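Local coordinates for protein TRAP-T family transporter, DctP (Periplasmic binding) subunit (Sulfitobacter sp. NAS-14.1, PDB 4PF8) that binds beta-D-galacturonate and, as the periplasmic solute-binding subunit of a TRAP transporter, probably delivers it to the membrane components for uptake, at residues Ser39-Glu43 and Lys60-Ala64; Phe45-Val49 and Val254-Asn260; Ser103-Val107 and Met300-Tyr304; Asp160-Met164 and Met181-Ala185; Asn208-Ser214 and Arg272-Met277. All blocks are in the same frame, centred on the assembly; numbering follows the deposited sequence. Where two conformers were deposited one is given.

Contact 1 (Ser39-Glu43 and Lys60-Ala64); sequences SHGME and KVFHA
The imidazole of His-63 meets Glu-43 OE2 at its edge, almost in the ring plane, while the backbone oxygen of Val-61 lies over the rim of one face. Ser-39 CB approaches the same ring obliquely, 3.7 Å from His-63 CE1. The edge contact is a hydrogen bond from His-63 NE2 to Glu-43 OE2, 2.9 Å long with an angle of 153° at the hydrogen; it reaches the oxygen on its anti side, with carboxylate and ring planes 41° apart. Glu-43 gets there through a sharp bend at its second torsion (chi2 -94°), which turns the carboxylate toward the strand. Its other oxygen, OE1, takes a water that in turn accepts from the backbone N of Val-61 at 2.9 Å. Next to this polar pair Val-61 points into the helix, and its CG1 packs against the selenomethionine methyl of Met-42, CE to CG1 3.9 Å. On the far side of the ring, ND1 is hydrogen-bonded to Asn-30 ND2. Replacing His-63 with a leucine would probably leave Glu-43 OE2 without this donor and Asn-30 ND2 without the ring nitrogen. Helix 37-52 and strand 59-62 belong to one beta-alpha-beta unit, and a ring that donates through NE2 while taking an amide at ND1 is consistent with a neutral histidine beside a charged glutamate.

Contact 2 (Phe45-Val49 and Val254-Asn260); sequences FMEEV and VKTAGKN
Asn-260 ND2 donates to Glu-48 OE2 at 3.2 Å, and the same nitrogen also reaches Glu-48 OE1. One N-H of ND2 is thus forked between the two oxygens, each met on its syn lone pair. The bond to OE2 is the straighter of the two, 166° at the hydrogen against 138° for OE1. An extended side chain, with CG anti to the backbone N (chi1 -178°), carries the carboxylate of Glu-48 across Ala-257, whose CB lies 3.6 Å from Glu-48 CD. A water lies 2.7 Å from Glu-48 OE2 and near the carbonyl oxygen of Ala-257. Here helices 37-52 and 248-282 pack against each other roughly antiparallel but well tilted, their local axes approaching to 8.8 Å, and the small Ala-257 is the residue over which the first helix closes. Beside it, Phe-45 turns the edge of its ring to the second helix backbone: CE1 is 3.6 Å from Val-254 O and CD1 is 3.6 Å from Gly-258 N, while CZ touches Val-254 CG1. Val-49 CG2 lies over one face of that ring, near the rim, and comes within 3.8 Å of Ala-257 CB. Deeper in, Phe-45 also meets the ring of Phe-84 and, together with Val-254, packs on Leu-138 and Met-238 of the five-stranded sheet.

Contact 3 (Ser103-Val107 and Met300-Tyr304); sequences SLPFV and MVPVY
A type II beta turn running from Leu-104 to Val-107 docks against the start of helix 301-310, with Pro-105 and Tyr-304 at the centre of the joint. The phenol of Tyr-304 reaches across the turn and donates from OH to Pro-105 O, 2.6 Å away. The hydroxyl stands above the carbonyl plane, 41° out of it, and the acceptor lies at the edge of the tyrosine ring. Leu-104 covers one face of this ring toward its rim, with CD1 3.8 Å from Tyr-304 CE2. Val-107 closes in on the hydroxyl from the other end of the turn, its CB 3.3 Å from Tyr-304 OH. The pyrrolidine of Pro-105 is packed by the selenomethionine Met-300: a bend at its second torsion (chi2 -65°) wraps CG, SE and CE round the proline, SE coming to 3.5 Å from Pro-105 CG. Val-303 CG1 completes the wall, 3.8 Å from Pro-105 CD. Met-300 CG also meets the edge of the Phe-106 ring at CE2, 4.0 Å away. Leu-104 further touches Val-318 of helix 315-322, and the backbone of Phe-106 bonds to His-229. The turn's own bond, Val-107 N to Leu-104 O, is weak; Tyr-304 bonds the carbonyl of the turn's second residue from outside. Proline at the second position, where phi is near -60°, is a common feature of type II turns; in this one Phe-106 takes up the positive phi of the third.

Contact 4 (Asp160-Met164 and Met181-Ala185); sequences DVQGM and MGGNA
Two nearly straight backbone hydrogen bonds join residues 160-164 to 181-185: Gly-163 N to Gly-182 O at 3.0 Å, 175° at the hydrogen, and Asn-184 N to Met-164 O at 2.8 Å, 177°. The first donor stands well above the carbonyl plane of Gly-182, whereas the second is tilted by only 21° from that of Met-164. Both bonds come from the far half of a type II beta turn, Val-161 to Met-164, with Gly-163 in the positive-phi position. A CA-H...O contact from Gln-162 CA to Gly-182 O, 3.5 Å, brings a second group to the oxygen that Gly-163 N holds. The side chains fill in around this backbone frame. Val-161 points at the opposite segment, and its CB lies 4.0 Å from the CB of the selenomethionine Met-181, which runs on inward to Phe-148 and Phe-296. Gln-162 lays its CG 3.5 Å from Met-181 O and then extends past it; a water bound to that oxygen makes a weak link to Gln-162 NE2. The two glycines allow the close approach: a CB on Gly-182 would clash with Gln-162 CG, and one on Gly-183 would sit tightly, 3.0 Å from Val-161 CG1. Gly-182 is also the C-prime residue of the Schellman motif that ends helix 172-179. The backbone of Asn-184 bonds also to Val-166. Strand 165-168, helix 172-179 and parallel strand 184-187 form a beta-alpha-beta unit, and this contact lies at the start of its two strands.

Contact 5 (Asn208-Ser214 and Arg272-Met277); sequences NPPSYES and REAASM. With GTR (beta-D-galactopyranuronic acid), chain D.
The side chains of Glu-213 and Arg-272 meet at about a right angle, their carboxylate and guanidinium planes 40° apart, and form a salt bridge. Arg-272 NH1 donates in its own plane to the syn lone pair of Glu-213 OE1 at 2.8 Å, while Ser-276 OG donates to the anti side of OE1 at 2.7 Å. The triangle is closed by Arg-272 NE, which gives its hydrogen to Ser-276 OG at 3.0 Å; NH2 is held by Asp-35 O. Arg-272 CG lies against the Pro-210 ring, and the bend at chi2 (57°) beyond it turns the guanidinium toward Glu-213. With an alanine in place of Glu-213, the guanidinium of Arg-272 would probably lose its carboxylate mate and Ser-276 OG this acceptor. At the start of the helix, Pro-209 sits between Glu-273 OE2, 3.4 Å from CD of the proline, and the selenium of Met-277, 3.8 Å from its CG. Asn-208 OD1 accepts from Ser-211 N at 2.9 Å; its ND2 bonds to Ala-143 O and lies 3.3 Å from O1 of the galacturonate. Helix 209-214, N-capped by Asn-208 and packed on helix 248-282, brings Asn-208 and Ser-211 to the ligand pocket of this solute-binding protein.

Overall arrangement
Contacts 1 and 2 lie 13 Å apart, centre to centre, on consecutive parts of helix 37-52, beside the five-stranded sheet. Contact 2 meets an early part of helix 248-282 and contact 5 a later one, 25 Å away between centres, so this long helix runs from the region of contact 2 to the sugar pocket, consistent with the long helix that spans both lobes in TRAP binding proteins. Contacts 3 and 4, 16 Å apart between centres, lie across the chain's centre from contacts 1 and 2. In sequence, contact 1 closes before contacts 3, 4 and 5 open, whereas contact 3 brackets contacts 4 and 5. Of the five, contact 5 alone includes residues of the sugar pocket, Asn-208 and Ser-211; the others are packing within the fold.

Contact 1 (Ser39-Glu43 and Lys60-Ala64)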
# COMPACT_ATOMS: atom_id res chain seq x y z
N SER A 39 1.60 -2.86 -11.93
CA SER A 39 2.05 -3.89 -12.86
C SER A 39 2.79 -3.30 -14.06
O SER A 39 3.86 -3.80 -14.45
CB SER A 39 0.86 -4.71 -13.33
OG SER A 39 0.00 -4.99 -12.23
N HIS A 40 2.21 -2.25 -14.64
CA HIS A 40 2.81 -1.61 -15.80
C HIS A 40 4.10 -0.92 -15.41
O HIS A 40 5.08 -0.94 -16.17
CB HIS A 40 1.83 -0.63 -16.45
CG HIS A 40 0.58 -1.28 -16.93
ND1 HIS A 40 0.58 -2.35 -17.80
CD2 HIS A 40 -0.72 -1.05 -16.63
CE1 HIS A 40 -0.66 -2.74 -18.03
NE2 HIS A 40 -1.47 -1.96 -17.33
N GLY A 41 4.11 -0.33 -14.22
CA GLY A 41 5.34 0.27 -13.72
C GLY A 41 6.47 -0.74 -13.59
O GLY A 41 7.61 -0.48 -13.99
N MSE A 42 6.16 -1.89 -13.00
CA MSE A 42 7.16 -2.92 -12.79
C MSE A 42 7.66 -3.51 -14.09
O MSE A 42 8.85 -3.79 -14.25
CB MSE A 42 6.60 -4.03 -11.91
CG MSE A 42 6.36 -3.58 -10.47
SE MSE A 42 5.80 -5.04 -9.35
CE MSE A 42 7.43 -6.04 -9.36
N GLU A 43 6.75 -3.71 -15.03
CA GLU A 43 7.16 -4.25 -16.32
C GLU A 43 8.06 -3.25 -17.04
O GLU A 43 9.00 -3.65 -17.70
CB GLU A 43 5.96 -4.65 -17.17
CG GLU A 43 5.17 -5.80 -16.55
CD GLU A 43 5.55 -7.18 -17.06
OE1 GLU A 43 6.64 -7.33 -17.67
OE2 GLU A 43 4.74 -8.11 -16.84
N LYS A 60 11.40 -11.32 -14.83
CA LYS A 60 9.98 -11.44 -15.06
C LYS A 60 9.26 -11.00 -13.83
O LYS A 60 9.67 -11.32 -12.71
CB LYS A 60 9.61 -12.90 -15.37
CG LYS A 60 8.11 -13.09 -15.59
CD LYS A 60 7.77 -14.52 -15.99
CE LYS A 60 6.27 -14.70 -16.10
NZ LYS A 60 5.87 -16.15 -16.04
N VAL A 61 8.18 -10.25 -14.05
CA VAL A 61 7.25 -9.87 -13.00
C VAL A 61 6.13 -10.91 -12.91
O VAL A 61 5.53 -11.29 -13.91
CB VAL A 61 6.62 -8.50 -13.29
CG1 VAL A 61 5.70 -8.07 -12.14
CG2 VAL A 61 7.72 -7.46 -13.51
N PHE A 62 5.91 -11.40 -11.70
CA PHE A 62 4.89 -12.40 -11.44
C PHE A 62 3.73 -11.73 -10.75
O PHE A 62 3.85 -11.28 -9.60
CB PHE A 62 5.46 -13.52 -10.57
CG PHE A 62 6.48 -14.36 -11.30
CD1 PHE A 62 7.81 -13.96 -11.38
CD2 PHE A 62 6.11 -15.51 -11.94
CE1 PHE A 62 8.73 -14.69 -12.05
CE2 PHE A 62 7.03 -16.27 -12.62
CZ PHE A 62 8.35 -15.86 -12.68
N HIS A 63 2.62 -11.63 -11.47
CA HIS A 63 1.46 -10.87 -11.03
C HIS A 63 0.53 -11.69 -10.14
O HIS A 63 0.71 -12.90 -9.96
CB HIS A 63 0.70 -10.37 -12.26
CG HIS A 63 1.53 -9.55 -13.18
ND1 HIS A 63 2.08 -8.35 -12.79
CD2 HIS A 63 1.92 -9.74 -14.46
CE1 HIS A 63 2.80 -7.84 -13.78
NE2 HIS A 63 2.72 -8.67 -14.80
N ALA A 64 -0.44 -11.00 -9.55
CA ALA A 64 -1.55 -11.63 -8.85
C ALA A 64 -1.12 -12.40 -7.61
O ALA A 64 -1.83 -13.31 -7.16
CB ALA A 64 -2.34 -12.53 -9.81
O HOH W 1 7.62 -9.45 -16.82

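Contact 2 (Phe45-Val49 and Val254-Asn260)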
# COMPACT_ATOMS: atom_id res chain seq x y z
N PHE A 45 10.02 -1.05 -15.64
CA PHE A 45 11.29 -1.14 -14.92
C PHE A 45 12.14 -2.28 -15.48
O PHE A 45 13.29 -2.09 -15.87
CB PHE A 45 11.03 -1.35 -13.42
CG PHE A 45 12.25 -1.77 -12.65
CD1 PHE A 45 13.25 -0.86 -12.37
CD2 PHE A 45 12.38 -3.07 -12.19
CE1 PHE A 45 14.38 -1.25 -11.66
CE2 PHE A 45 13.51 -3.45 -11.48
CZ PHE A 45 14.52 -2.54 -11.22
N MSE A 46 11.56 -3.48 -15.52
CA MSE A 46 12.31 -4.66 -15.94
C MSE A 46 12.72 -4.54 -17.40
O MSE A 46 13.85 -4.87 -17.77
CB MSE A 46 11.45 -5.91 -15.74
CG MSE A 46 12.21 -7.22 -15.87
SE MSE A 46 13.59 -7.40 -14.48
CE MSE A 46 15.16 -7.16 -15.60
N GLU A 47 11.82 -4.05 -18.24
CA GLU A 47 12.16 -3.79 -19.65
C GLU A 47 13.34 -2.85 -19.80
O GLU A 47 14.24 -3.07 -20.62
CB GLU A 47 10.96 -3.19 -20.36
CG GLU A 47 9.93 -4.19 -20.77
CD GLU A 47 8.80 -3.53 -21.53
OE1 GLU A 47 7.64 -3.69 -21.09
OE2 GLU A 47 9.10 -2.86 -22.55
N GLU A 48 13.36 -1.78 -19.01
CA GLU A 48 14.43 -0.81 -19.13
C GLU A 48 15.76 -1.40 -18.69
O GLU A 48 16.78 -1.17 -19.33
CB GLU A 48 14.15 0.48 -18.36
CG GLU A 48 15.26 1.52 -18.54
CD GLU A 48 14.99 2.86 -17.87
OE1 GLU A 48 15.97 3.58 -17.55
OE2 GLU A 48 13.81 3.23 -17.67
N VAL A 49 15.77 -2.12 -17.58
CA VAL A 49 16.99 -2.76 -17.11
C VAL A 49 17.52 -3.70 -18.19
O VAL A 49 18.70 -3.67 -18.50
CB VAL A 49 16.77 -3.50 -15.77
CG1 VAL A 49 18.03 -4.31 -15.38
CG2 VAL A 49 16.44 -2.50 -14.69
N VAL A 254 19.80 0.41 -12.65
CA VAL A 254 18.65 0.02 -11.85
C VAL A 254 18.00 1.22 -11.16
O VAL A 254 16.77 1.36 -11.16
CB VAL A 254 19.05 -1.07 -10.83
CG1 VAL A 254 17.97 -1.23 -9.73
CG2 VAL A 254 19.28 -2.38 -11.54
N LYS A 255 18.81 2.09 -10.60
CA LYS A 255 18.29 3.27 -9.93
C LYS A 255 17.57 4.19 -10.91
O LYS A 255 16.50 4.71 -10.60
CB LYS A 255 19.41 3.99 -9.17
CG LYS A 255 19.87 3.20 -7.96
CD LYS A 255 20.74 4.01 -7.01
CE LYS A 255 20.72 3.38 -5.62
NZ LYS A 255 21.96 3.65 -4.83
N THR A 256 18.13 4.36 -12.11
CA THR A 256 17.52 5.23 -13.12
C THR A 256 16.20 4.62 -13.60
O THR A 256 15.17 5.31 -13.71
CB THR A 256 18.45 5.43 -14.31
OG1 THR A 256 19.61 6.16 -13.88
CG2 THR A 256 17.77 6.22 -15.41
N ALA A 257 16.22 3.33 -13.87
CA ALA A 257 15.02 2.64 -14.31
C ALA A 257 13.94 2.68 -13.24
O ALA A 257 12.75 2.79 -13.54
CB ALA A 257 15.35 1.18 -14.67
N GLY A 258 14.35 2.59 -11.98
CA GLY A 258 13.40 2.66 -10.87
C GLY A 258 12.72 4.00 -10.83
O GLY A 258 11.49 4.09 -10.69
N LYS A 259 13.50 5.06 -10.98
CA LYS A 259 12.95 6.42 -10.97
C LYS A 259 12.02 6.64 -12.15
O LYS A 259 10.91 7.17 -11.99
CB LYS A 259 14.08 7.45 -10.99
CG LYS A 259 13.62 8.87 -10.74
CD LYS A 259 13.60 9.68 -12.01
CE LYS A 259 13.39 11.17 -11.70
NZ LYS A 259 12.18 11.40 -10.89
N ASN A 260 12.43 6.22 -13.34
CA ASN A 260 11.57 6.37 -14.52
C ASN A 260 10.26 5.60 -14.35
O ASN A 260 9.20 6.08 -14.74
CB ASN A 260 12.31 5.90 -15.79
CG ASN A 260 13.41 6.85 -16.19
OD1 ASN A 260 13.38 8.04 -15.89
ND2 ASN A 260 14.40 6.32 -16.90
O HOH W 2 11.65 2.27 -16.40

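Contact 3 (Ser103-Val107 and Met300-Tyr304)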
# COMPACT_ATOMS: atom_id res chain seq x y z
N SER A 103 1.49 4.18 8.16
CA SER A 103 0.23 3.47 8.35
C SER A 103 -0.66 4.08 9.44
O SER A 103 -1.68 3.51 9.81
CB SER A 103 0.49 2.01 8.66
OG SER A 103 0.93 1.35 7.50
N LEU A 104 -0.24 5.22 9.96
CA LEU A 104 -1.07 5.91 10.95
C LEU A 104 -2.19 6.63 10.21
O LEU A 104 -1.97 7.22 9.18
CB LEU A 104 -0.20 6.90 11.74
CG LEU A 104 0.75 6.23 12.73
CD1 LEU A 104 1.77 7.23 13.23
CD2 LEU A 104 -0.02 5.64 13.92
N PRO A 105 -3.42 6.56 10.75
CA PRO A 105 -4.54 7.15 10.02
C PRO A 105 -4.40 8.67 9.94
O PRO A 105 -4.03 9.32 10.91
CB PRO A 105 -5.77 6.76 10.85
CG PRO A 105 -5.27 6.17 12.11
CD PRO A 105 -3.81 5.79 11.93
N PHE A 106 -4.68 9.20 8.76
CA PHE A 106 -4.66 10.63 8.49
C PHE A 106 -3.30 11.28 8.74
O PHE A 106 -3.23 12.49 8.96
CB PHE A 106 -5.75 11.34 9.32
CG PHE A 106 -7.14 10.84 9.05
CD1 PHE A 106 -7.79 11.14 7.87
CD2 PHE A 106 -7.79 10.05 9.99
CE1 PHE A 106 -9.10 10.69 7.62
CE2 PHE A 106 -9.07 9.61 9.74
CZ PHE A 106 -9.72 9.92 8.55
N VAL A 107 -2.22 10.51 8.69
CA VAL A 107 -0.90 11.06 8.98
C VAL A 107 -0.46 12.01 7.86
O VAL A 107 0.24 12.99 8.12
CB VAL A 107 0.14 9.94 9.28
CG1 VAL A 107 0.61 9.25 8.02
CG2 VAL A 107 1.32 10.49 10.06
N MSE A 300 -9.51 8.41 15.77
CA MSE A 300 -8.19 7.78 15.62
C MSE A 300 -7.13 8.22 16.58
O MSE A 300 -6.02 7.71 16.51
CB MSE A 300 -7.62 8.06 14.23
CG MSE A 300 -8.47 7.55 13.14
SE MSE A 300 -8.62 5.64 13.14
CE MSE A 300 -9.34 5.73 11.32
N VAL A 301 -7.42 9.17 17.46
CA VAL A 301 -6.40 9.61 18.41
C VAL A 301 -5.78 8.40 19.15
O VAL A 301 -4.56 8.34 19.33
CB VAL A 301 -6.97 10.65 19.38
CG1 VAL A 301 -6.05 10.82 20.60
CG2 VAL A 301 -7.19 11.98 18.66
N PRO A 302 -6.60 7.43 19.57
CA PRO A 302 -6.02 6.34 20.37
C PRO A 302 -4.99 5.48 19.64
O PRO A 302 -4.09 4.93 20.27
CB PRO A 302 -7.25 5.50 20.76
CG PRO A 302 -8.39 6.45 20.72
CD PRO A 302 -8.07 7.43 19.61
N VAL A 303 -5.09 5.39 18.32
CA VAL A 303 -4.14 4.64 17.53
C VAL A 303 -2.76 5.28 17.65
O VAL A 303 -1.76 4.58 17.76
CB VAL A 303 -4.56 4.60 16.05
CG1 VAL A 303 -3.53 3.89 15.23
CG2 VAL A 303 -5.92 3.93 15.91
N TYR A 304 -2.71 6.61 17.59
CA TYR A 304 -1.46 7.34 17.77
C TYR A 304 -0.93 7.17 19.19
O TYR A 304 0.26 6.91 19.40
CB TYR A 304 -1.67 8.83 17.50
CG TYR A 304 -1.70 9.20 16.02
CD1 TYR A 304 -2.85 9.04 15.27
CD2 TYR A 304 -0.58 9.73 15.40
CE1 TYR A 304 -2.89 9.37 13.92
CE2 TYR A 304 -0.61 10.07 14.05
CZ TYR A 304 -1.77 9.90 13.33
OH TYR A 304 -1.79 10.24 11.98

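Contact 4 (Asp160-Met164 and Met181-Ala185)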
# COMPACT_ATOMS: atom_id res chain seq x y z
N ASP A 160 -20.97 4.25 12.65
CA ASP A 160 -21.54 3.35 11.67
C ASP A 160 -20.69 2.07 11.54
O ASP A 160 -21.16 1.05 11.04
CB ASP A 160 -21.68 4.03 10.31
CG ASP A 160 -22.78 5.09 10.30
OD1 ASP A 160 -23.76 4.94 11.08
OD2 ASP A 160 -22.65 6.07 9.53
N VAL A 161 -19.45 2.12 12.00
CA VAL A 161 -18.58 0.95 11.95
C VAL A 161 -18.81 -0.01 13.12
O VAL A 161 -18.37 -1.15 13.09
CB VAL A 161 -17.10 1.40 11.90
CG1 VAL A 161 -16.14 0.21 11.83
CG2 VAL A 161 -16.88 2.28 10.70
N GLN A 162 -19.52 0.44 14.15
CA GLN A 162 -19.78 -0.41 15.31
C GLN A 162 -20.38 -1.76 14.92
O GLN A 162 -21.41 -1.83 14.24
CB GLN A 162 -20.71 0.31 16.28
CG GLN A 162 -20.02 1.40 17.05
CD GLN A 162 -20.94 2.13 17.98
OE1 GLN A 162 -22.14 1.87 18.04
NE2 GLN A 162 -20.40 3.10 18.69
N GLY A 163 -19.75 -2.83 15.37
CA GLY A 163 -20.26 -4.17 15.15
C GLY A 163 -19.90 -4.73 13.79
O GLY A 163 -20.17 -5.89 13.50
N MSE A 164 -19.29 -3.93 12.94
CA MSE A 164 -19.00 -4.39 11.57
C MSE A 164 -17.77 -5.27 11.56
O MSE A 164 -16.79 -4.97 12.23
CB MSE A 164 -18.76 -3.19 10.65
CG MSE A 164 -18.67 -3.52 9.19
SE MSE A 164 -18.85 -1.86 8.15
CE MSE A 164 -20.69 -1.46 8.39
N MSE A 181 -13.18 2.30 16.48
CA MSE A 181 -14.53 2.68 16.04
C MSE A 181 -15.56 1.63 16.36
O MSE A 181 -16.71 1.70 15.91
CB MSE A 181 -14.53 2.99 14.56
CG MSE A 181 -13.68 4.21 14.23
SE MSE A 181 -13.72 4.59 12.36
CE MSE A 181 -12.76 3.12 11.72
N GLY A 182 -15.17 0.65 17.16
CA GLY A 182 -16.09 -0.36 17.63
C GLY A 182 -16.33 -1.50 16.65
O GLY A 182 -17.24 -2.30 16.85
N GLY A 183 -15.49 -1.59 15.62
CA GLY A 183 -15.59 -2.68 14.66
C GLY A 183 -14.82 -3.90 15.13
O GLY A 183 -14.13 -3.87 16.15
N ASN A 184 -14.97 -4.98 14.38
CA ASN A 184 -14.24 -6.20 14.66
C ASN A 184 -13.32 -6.50 13.49
O ASN A 184 -13.78 -6.76 12.39
CB ASN A 184 -15.21 -7.35 14.92
CG ASN A 184 -16.15 -7.06 16.08
OD1 ASN A 184 -15.73 -6.94 17.24
ND2 ASN A 184 -17.44 -6.91 15.76
N ALA A 185 -12.02 -6.42 13.74
CA ALA A 185 -11.00 -6.52 12.70
C ALA A 185 -10.49 -7.94 12.52
O ALA A 185 -10.28 -8.66 13.48
CB ALA A 185 -9.84 -5.64 13.04
O HOH W 3 -17.71 4.20 17.07

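Contact 5 (Asn208-Ser214 and Arg272-Met277)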
# COMPACT_ATOMS: atom_id res chain seq x y z
N ASN A 208 -8.20 1.67 -1.85
CA ASN A 208 -8.31 2.70 -2.87
C ASN A 208 -9.21 2.21 -4.01
O ASN A 208 -9.61 1.04 -4.06
CB ASN A 208 -6.91 3.09 -3.37
CG ASN A 208 -6.12 1.88 -3.91
OD1 ASN A 208 -6.66 1.09 -4.68
ND2 ASN A 208 -4.84 1.77 -3.53
N PRO A 209 -9.62 3.14 -4.88
CA PRO A 209 -10.63 2.73 -5.86
C PRO A 209 -10.13 1.67 -6.85
O PRO A 209 -10.86 0.71 -7.14
CB PRO A 209 -11.03 4.06 -6.52
CG PRO A 209 -10.78 5.08 -5.43
CD PRO A 209 -9.52 4.61 -4.77
N PRO A 210 -8.89 1.78 -7.34
CA PRO A 210 -8.46 0.72 -8.26
C PRO A 210 -8.39 -0.69 -7.64
O PRO A 210 -8.67 -1.69 -8.31
CB PRO A 210 -7.08 1.20 -8.70
CG PRO A 210 -7.17 2.71 -8.61
CD PRO A 210 -7.93 2.90 -7.32
N SER A 211 -8.02 -0.78 -6.38
CA SER A 211 -8.01 -2.08 -5.70
C SER A 211 -9.41 -2.63 -5.51
O SER A 211 -9.66 -3.78 -5.74
CB SER A 211 -7.31 -1.97 -4.34
OG SER A 211 -5.90 -1.86 -4.47
N TYR A 212 -10.31 -1.77 -5.05
CA TYR A 212 -11.72 -2.12 -4.82
C TYR A 212 -12.38 -2.60 -6.11
O TYR A 212 -13.18 -3.55 -6.10
CB TYR A 212 -12.40 -0.87 -4.25
CG TYR A 212 -13.89 -0.89 -4.06
CD1 TYR A 212 -14.52 -1.88 -3.33
CD2 TYR A 212 -14.66 0.17 -4.53
CE1 TYR A 212 -15.88 -1.85 -3.14
CE2 TYR A 212 -16.02 0.20 -4.34
CZ TYR A 212 -16.62 -0.78 -3.63
OH TYR A 212 -17.98 -0.70 -3.46
N GLU A 213 -12.04 -1.94 -7.22
CA GLU A 213 -12.57 -2.29 -8.54
C GLU A 213 -11.90 -3.52 -9.16
O GLU A 213 -12.59 -4.45 -9.59
CB GLU A 213 -12.41 -1.08 -9.48
CG GLU A 213 -12.91 -1.32 -10.89
CD GLU A 213 -11.78 -1.71 -11.81
OE1 GLU A 213 -10.72 -1.03 -11.77
OE2 GLU A 213 -11.95 -2.70 -12.56
N SER A 214 -10.56 -3.54 -9.22
CA SER A 214 -9.84 -4.55 -9.99
C SER A 214 -10.02 -5.95 -9.43
O SER A 214 -9.91 -6.93 -10.16
CB SER A 214 -8.35 -4.20 -10.09
OG SER A 214 -7.71 -4.22 -8.85
N ARG A 272 -6.00 5.80 -13.77
CA ARG A 272 -6.72 4.64 -13.28
C ARG A 272 -7.66 4.92 -12.11
O ARG A 272 -8.74 4.33 -12.03
CB ARG A 272 -5.73 3.52 -12.88
CG ARG A 272 -6.38 2.22 -12.46
CD ARG A 272 -7.28 1.67 -13.53
NE ARG A 272 -7.96 0.47 -13.07
CZ ARG A 272 -7.53 -0.77 -13.28
NH1 ARG A 272 -8.21 -1.79 -12.78
NH2 ARG A 272 -6.41 -0.98 -13.95
N GLU A 273 -7.27 5.80 -11.21
CA GLU A 273 -8.15 6.14 -10.09
C GLU A 273 -9.51 6.64 -10.58
O GLU A 273 -10.56 6.15 -10.14
CB GLU A 273 -7.47 7.13 -9.15
CG GLU A 273 -8.07 7.15 -7.74
CD GLU A 273 -7.00 7.25 -6.66
OE1 GLU A 273 -6.34 8.29 -6.56
OE2 GLU A 273 -6.81 6.28 -5.89
N ALA A 274 -9.50 7.56 -11.55
CA ALA A 274 -10.74 8.05 -12.13
C ALA A 274 -11.48 6.97 -12.91
O ALA A 274 -12.71 6.86 -12.81
CB ALA A 274 -10.45 9.26 -13.03
N ALA A 275 -10.75 6.17 -13.68
CA ALA A 275 -11.37 5.13 -14.50
C ALA A 275 -12.06 4.09 -13.60
O ALA A 275 -13.16 3.64 -13.90
CB ALA A 275 -10.34 4.48 -15.38
N SER A 276 -11.41 3.75 -12.50
CA SER A 276 -12.00 2.79 -11.57
C SER A 276 -13.23 3.38 -10.89
O SER A 276 -14.24 2.69 -10.75
CB SER A 276 -10.98 2.33 -10.52
OG SER A 276 -10.05 1.46 -11.11
N MSE A 277 -13.17 4.65 -10.46
CA MSE A 277 -14.34 5.32 -9.91
C MSE A 277 -15.51 5.28 -10.89
O MSE A 277 -16.65 5.04 -10.49
CB MSE A 277 -14.02 6.77 -9.55
CG MSE A 277 -13.20 6.94 -8.30
SE MSE A 277 -14.11 6.34 -6.64
CE MSE A 277 -15.81 6.47 -7.13
C1 GTR D . -3.56 -2.36 -1.96
C2 GTR D . -2.07 -2.41 -2.05
C3 GTR D . -1.66 -3.87 -1.99
C4 GTR D . -2.13 -4.53 -0.70
C5 GTR D . -3.64 -4.34 -0.65
C6 GTR D . -4.20 -4.88 0.66
O1 GTR D . -4.02 -0.97 -1.94
O2 GTR D . -1.69 -1.84 -3.33
O3 GTR D . -0.22 -3.90 -1.98
O4 GTR D . -1.50 -3.84 0.39
O5 GTR D . -4.00 -2.95 -0.77
O6A GTR D . -5.20 -4.27 1.11
O6B GTR D . -3.74 -5.94 1.13